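Local coordinates for protein putative oxidoreductase (Pseudomonas putida, PDB 3L6D) that probably binds NADP and acts as an oxidoreductase, at residues 92-103 with 114-125. Sequence-based numbering, arbitrary orientation.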
loop_
_atom_site.group_PDB
_atom_site.type_symbol
_atom_site.label_atom_id
_atom_site.label_comp_id
_atom_site.label_asym_id
_atom_site.label_seq_id
_atom_site.Cartn_x
_atom_site.Cartn_y
_atom_site.Cartn_z
ATOM N N LEU B 92 -36.208 23.031 4.150
ATOM C CA LEU B 92 -35.777 21.706 3.684
ATOM C C LEU B 92 -36.633 21.097 2.547
ATOM O O LEU B 92 -36.143 20.231 1.800
ATOM C CB LEU B 92 -35.746 20.722 4.873
ATOM C CG LEU B 92 -34.689 21.061 5.938
ATOM C CD1 LEU B 92 -34.854 20.195 7.201
ATOM C CD2 LEU B 92 -33.239 20.886 5.374
ATOM N N ALA B 93 -37.906 21.495 2.429
ATOM C CA ALA B 93 -38.833 20.827 1.485
ATOM C C ALA B 93 -38.244 20.889 0.072
ATOM O O ALA B 93 -37.818 21.965 -0.362
ATOM C CB ALA B 93 -40.217 21.495 1.479
ATOM N N HIS B 94 -38.214 19.744 -0.617
ATOM C CA HIS B 94 -37.707 19.675 -1.986
ATOM C C HIS B 94 -36.243 20.075 -2.160
ATOM O O HIS B 94 -35.820 20.426 -3.267
ATOM C CB HIS B 94 -38.591 20.497 -2.905
ATOM C CG HIS B 94 -40.033 20.189 -2.733
ATOM N ND1 HIS B 94 -40.522 18.900 -2.806
ATOM C CD2 HIS B 94 -41.081 20.983 -2.423
ATOM C CE1 HIS B 94 -41.824 18.922 -2.598
ATOM N NE2 HIS B 94 -42.189 20.174 -2.375
ATOM N N ARG B 95 -35.467 19.974 -1.089
ATOM C CA ARG B 95 -34.016 20.214 -1.177
ATOM C C ARG B 95 -33.269 18.958 -0.809
ATOM O O ARG B 95 -33.729 18.166 -0.001
ATOM C CB ARG B 95 -33.572 21.341 -0.194
ATOM C CG ARG B 95 -34.293 22.691 -0.385
ATOM C CD ARG B 95 -33.996 23.171 -1.807
ATOM N NE ARG B 95 -34.429 24.538 -2.033
ATOM C CZ ARG B 95 -35.639 24.899 -2.462
ATOM N NH1 ARG B 95 -36.590 23.995 -2.685
ATOM N NH2 ARG B 95 -35.897 26.193 -2.661
ATOM N N THR B 96 -32.096 18.787 -1.383
ATOM C CA THR B 96 -31.236 17.655 -1.015
ATOM C C THR B 96 -30.134 18.194 -0.106
ATOM O O THR B 96 -29.502 19.196 -0.438
ATOM C CB THR B 96 -30.647 17.043 -2.268
ATOM O OG1 THR B 96 -31.732 16.518 -3.040
ATOM C CG2 THR B 96 -29.577 15.876 -1.918
ATOM N N ILE B 97 -29.967 17.572 1.060
ATOM C CA ILE B 97 -28.850 17.859 1.953
ATOM C C ILE B 97 -27.820 16.807 1.684
ATOM O O ILE B 97 -28.128 15.592 1.820
ATOM C CB ILE B 97 -29.293 17.713 3.441
ATOM C CG1 ILE B 97 -30.468 18.634 3.746
ATOM C CG2 ILE B 97 -28.143 17.998 4.410
ATOM C CD1 ILE B 97 -30.269 20.072 3.259
ATOM N N VAL B 98 -26.601 17.227 1.366
ATOM C CA VAL B 98 -25.457 16.283 1.217
ATOM C C VAL B 98 -24.523 16.460 2.424
ATOM O O VAL B 98 -23.860 17.498 2.551
ATOM C CB VAL B 98 -24.706 16.521 -0.130
ATOM C CG1 VAL B 98 -23.630 15.408 -0.364
ATOM C CG2 VAL B 98 -25.691 16.524 -1.286
ATOM N N ASP B 99 -24.525 15.477 3.325
ATOM C CA ASP B 99 -23.952 15.596 4.653
ATOM C C ASP B 99 -22.608 14.908 4.709
ATOM O O ASP B 99 -22.545 13.666 4.733
ATOM C CB ASP B 99 -24.922 14.933 5.663
ATOM C CG ASP B 99 -24.535 15.148 7.118
ATOM O OD1 ASP B 99 -23.542 15.850 7.434
ATOM O OD2 ASP B 99 -25.267 14.609 7.962
ATOM N N TYR B 100 -21.533 15.715 4.712
ATOM C CA TYR B 100 -20.168 15.194 4.882
ATOM C C TYR B 100 -19.651 15.236 6.345
ATOM O O TYR B 100 -18.492 14.911 6.566
ATOM C CB TYR B 100 -19.181 15.927 3.964
ATOM C CG TYR B 100 -19.403 15.654 2.514
ATOM C CD1 TYR B 100 -18.890 14.517 1.913
ATOM C CD2 TYR B 100 -20.141 16.534 1.726
ATOM C CE1 TYR B 100 -19.091 14.249 0.559
ATOM C CE2 TYR B 100 -20.369 16.261 0.383
ATOM C CZ TYR B 100 -19.854 15.121 -0.187
ATOM O OH TYR B 100 -20.058 14.848 -1.509
ATOM N N THR B 101 -20.490 15.634 7.304
ATOM C CA THR B 101 -20.079 15.826 8.719
ATOM C C THR B 101 -19.884 14.450 9.340
ATOM O O THR B 101 -20.756 13.605 9.206
ATOM C CB THR B 101 -21.157 16.536 9.546
ATOM O OG1 THR B 101 -21.347 17.875 9.089
ATOM C CG2 THR B 101 -20.780 16.585 11.056
ATOM N N THR B 102 -18.753 14.219 10.013
ATOM C CA THR B 102 -18.548 12.944 10.740
ATOM C C THR B 102 -19.476 12.726 11.942
ATOM O O THR B 102 -19.612 13.574 12.833
ATOM C CB THR B 102 -17.102 12.751 11.158
ATOM O OG1 THR B 102 -16.273 13.060 10.038
ATOM C CG2 THR B 102 -16.868 11.304 11.582
ATOM N N ASN B 103 -19.992 11.507 11.992
ATOM C CA ASN B 103 -21.287 11.161 12.515
ATOM C C ASN B 103 -21.103 9.801 13.197
ATOM O O ASN B 103 -20.200 9.040 12.816
ATOM C CB ASN B 103 -22.193 11.034 11.255
ATOM C CG ASN B 103 -23.619 10.637 11.554
ATOM O OD1 ASN B 103 -24.046 9.527 11.201
ATOM N ND2 ASN B 103 -24.389 11.556 12.136
ATOM N N LEU B 114 -35.328 13.069 9.905
ATOM C CA LEU B 114 -35.651 14.470 10.075
ATOM C C LEU B 114 -35.790 15.208 8.741
ATOM O O LEU B 114 -36.766 15.933 8.515
ATOM C CB LEU B 114 -34.559 15.142 10.909
ATOM C CG LEU B 114 -34.843 16.490 11.594
ATOM C CD1 LEU B 114 -33.995 16.687 12.876
ATOM C CD2 LEU B 114 -34.657 17.653 10.671
ATOM N N VAL B 115 -34.804 15.043 7.869
ATOM C CA VAL B 115 -34.829 15.713 6.567
ATOM C C VAL B 115 -36.021 15.207 5.739
ATOM O O VAL B 115 -36.759 16.005 5.088
ATOM C CB VAL B 115 -33.462 15.539 5.842
ATOM C CG1 VAL B 115 -33.538 16.006 4.396
ATOM C CG2 VAL B 115 -32.332 16.305 6.603
ATOM N N ASN B 116 -36.235 13.894 5.773
ATOM C CA ASN B 116 -37.361 13.297 5.067
ATOM C C ASN B 116 -38.699 13.762 5.585
ATOM O O ASN B 116 -39.610 14.022 4.803
ATOM C CB ASN B 116 -37.333 11.778 5.133
ATOM C CG ASN B 116 -36.216 11.167 4.328
ATOM O OD1 ASN B 116 -35.940 9.984 4.492
ATOM N ND2 ASN B 116 -35.570 11.944 3.462
ATOM N N GLN B 117 -38.815 13.848 6.911
ATOM C CA GLN B 117 -40.043 14.302 7.553
ATOM C C GLN B 117 -40.426 15.675 7.041
ATOM O O GLN B 117 -41.603 15.985 6.936
ATOM C CB GLN B 117 -39.860 14.376 9.068
ATOM C CG GLN B 117 -41.130 14.480 9.860
ATOM C CD GLN B 117 -41.004 13.788 11.207
ATOM O OE1 GLN B 117 -39.892 13.654 11.754
ATOM N NE2 GLN B 117 -42.139 13.337 11.749
ATOM N N ALA B 118 -39.418 16.497 6.758
ATOM C CA ALA B 118 -39.641 17.845 6.228
ATOM C C ALA B 118 -39.826 17.865 4.708
ATOM O O ALA B 118 -39.988 18.948 4.119
ATOM C CB ALA B 118 -38.473 18.772 6.639
ATOM N N GLY B 119 -39.796 16.693 4.060
ATOM C CA GLY B 119 -39.963 16.650 2.599
ATOM C C GLY B 119 -38.698 16.937 1.796
ATOM O O GLY B 119 -38.743 17.238 0.587
ATOM N N GLY B 120 -37.555 16.831 2.447
ATOM C CA GLY B 120 -36.284 16.970 1.750
ATOM C C GLY B 120 -35.675 15.603 1.507
ATOM O O GLY B 120 -36.284 14.586 1.805
ATOM N N HIS B 121 -34.466 15.568 0.982
ATOM C CA HIS B 121 -33.828 14.302 0.664
ATOM C C HIS B 121 -32.490 14.350 1.321
ATOM O O HIS B 121 -31.856 15.423 1.347
ATOM C CB HIS B 121 -33.682 14.179 -0.845
ATOM C CG HIS B 121 -34.964 14.429 -1.563
ATOM N ND1 HIS B 121 -35.990 13.504 -1.587
ATOM C CD2 HIS B 121 -35.419 15.524 -2.228
ATOM C CE1 HIS B 121 -37.006 14.004 -2.273
ATOM N NE2 HIS B 121 -36.690 15.229 -2.666
ATOM N N TYR B 122 -32.076 13.234 1.902
ATOM C CA TYR B 122 -30.851 13.233 2.679
ATOM C C TYR B 122 -29.810 12.333 2.019
ATOM O O TYR B 122 -30.093 11.158 1.744
ATOM C CB TYR B 122 -31.148 12.750 4.097
ATOM C CG TYR B 122 -29.904 12.664 4.930
ATOM C CD1 TYR B 122 -29.393 13.799 5.572
ATOM C CD2 TYR B 122 -29.228 11.452 5.073
ATOM C CE1 TYR B 122 -28.246 13.709 6.358
ATOM C CE2 TYR B 122 -28.072 11.361 5.832
ATOM C CZ TYR B 122 -27.586 12.496 6.457
ATOM O OH TYR B 122 -26.425 12.385 7.202
ATOM N N VAL B 123 -28.653 12.889 1.669
ATOM C CA VAL B 123 -27.528 12.059 1.211
ATOM C C VAL B 123 -26.355 12.195 2.153
ATOM O O VAL B 123 -25.948 13.335 2.494
ATOM C CB VAL B 123 -27.069 12.467 -0.240
ATOM C CG1 VAL B 123 -25.886 11.611 -0.684
ATOM C CG2 VAL B 123 -28.221 12.333 -1.239
ATOM N N LYS B 124 -25.805 11.073 2.596
ATOM C CA LYS B 124 -24.618 11.138 3.454
ATOM C C LYS B 124 -23.404 10.928 2.531
ATOM O O LYS B 124 -23.444 10.072 1.674
ATOM C CB LYS B 124 -24.631 10.023 4.512
ATOM C CG LYS B 124 -23.326 9.928 5.333
ATOM C CD LYS B 124 -23.397 8.672 6.307
ATOM C CE LYS B 124 -22.116 8.614 7.208
ATOM N NZ LYS B 124 -22.038 9.909 7.968
ATOM N N GLY B 125 -22.351 11.729 2.688
ATOM C CA GLY B 125 -21.159 11.520 1.863
ATOM C C GLY B 125 -19.928 11.281 2.744
ATOM O O GLY B 125 -19.864 11.749 3.899
HETATM O O HOH W 1 -38.408 16.859 -3.990
HETATM O O HOH W 2 -21.623 12.332 6.842
HETATM O O HOH W 3 -17.981 12.349 6.017
#
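Asp99 and Tyr122 meet on one face of two neighbouring parallel strands, 96-99 and 121-125. The strands belong to a Rossmann-type beta-alpha-beta unit, with helix 105-117 as the crossover. Val123 N donates to Ile97 O at 2.8 Å. With chi1 at -172°, the Asp99 side chain extends away from its own N and carries the carboxylate to the tyrosine. Asp99 CB lies against Tyr122 CE1 (3.6 Å) and OH; Asp99 CG is 3.3 Å from Tyr122 OH. Asp99 OD2, at the ring edge, accepts from Tyr122 OH at 2.6 Å; the hydroxyl comes on the anti side of OD2, 26° out of the carboxylate plane. Carboxylate and ring planes are 80° apart. Asp99 OD1 accepts from Thr101 N at 3.1 Å, closing an Asx turn at the strand end. On the same face, Lys124 NZ comes 3.5 Å from Asn103 CB, and a water links it to Asp99 O and Thr101 O. An alanine in place of Asp99 would probably leave Tyr122 OH without its acceptor and the turn at Thr101 freer to shift. The carboxylate thus ties the strand end and turn to the next strand, and, if it is ionised, its buried charge is probably eased by these two donors.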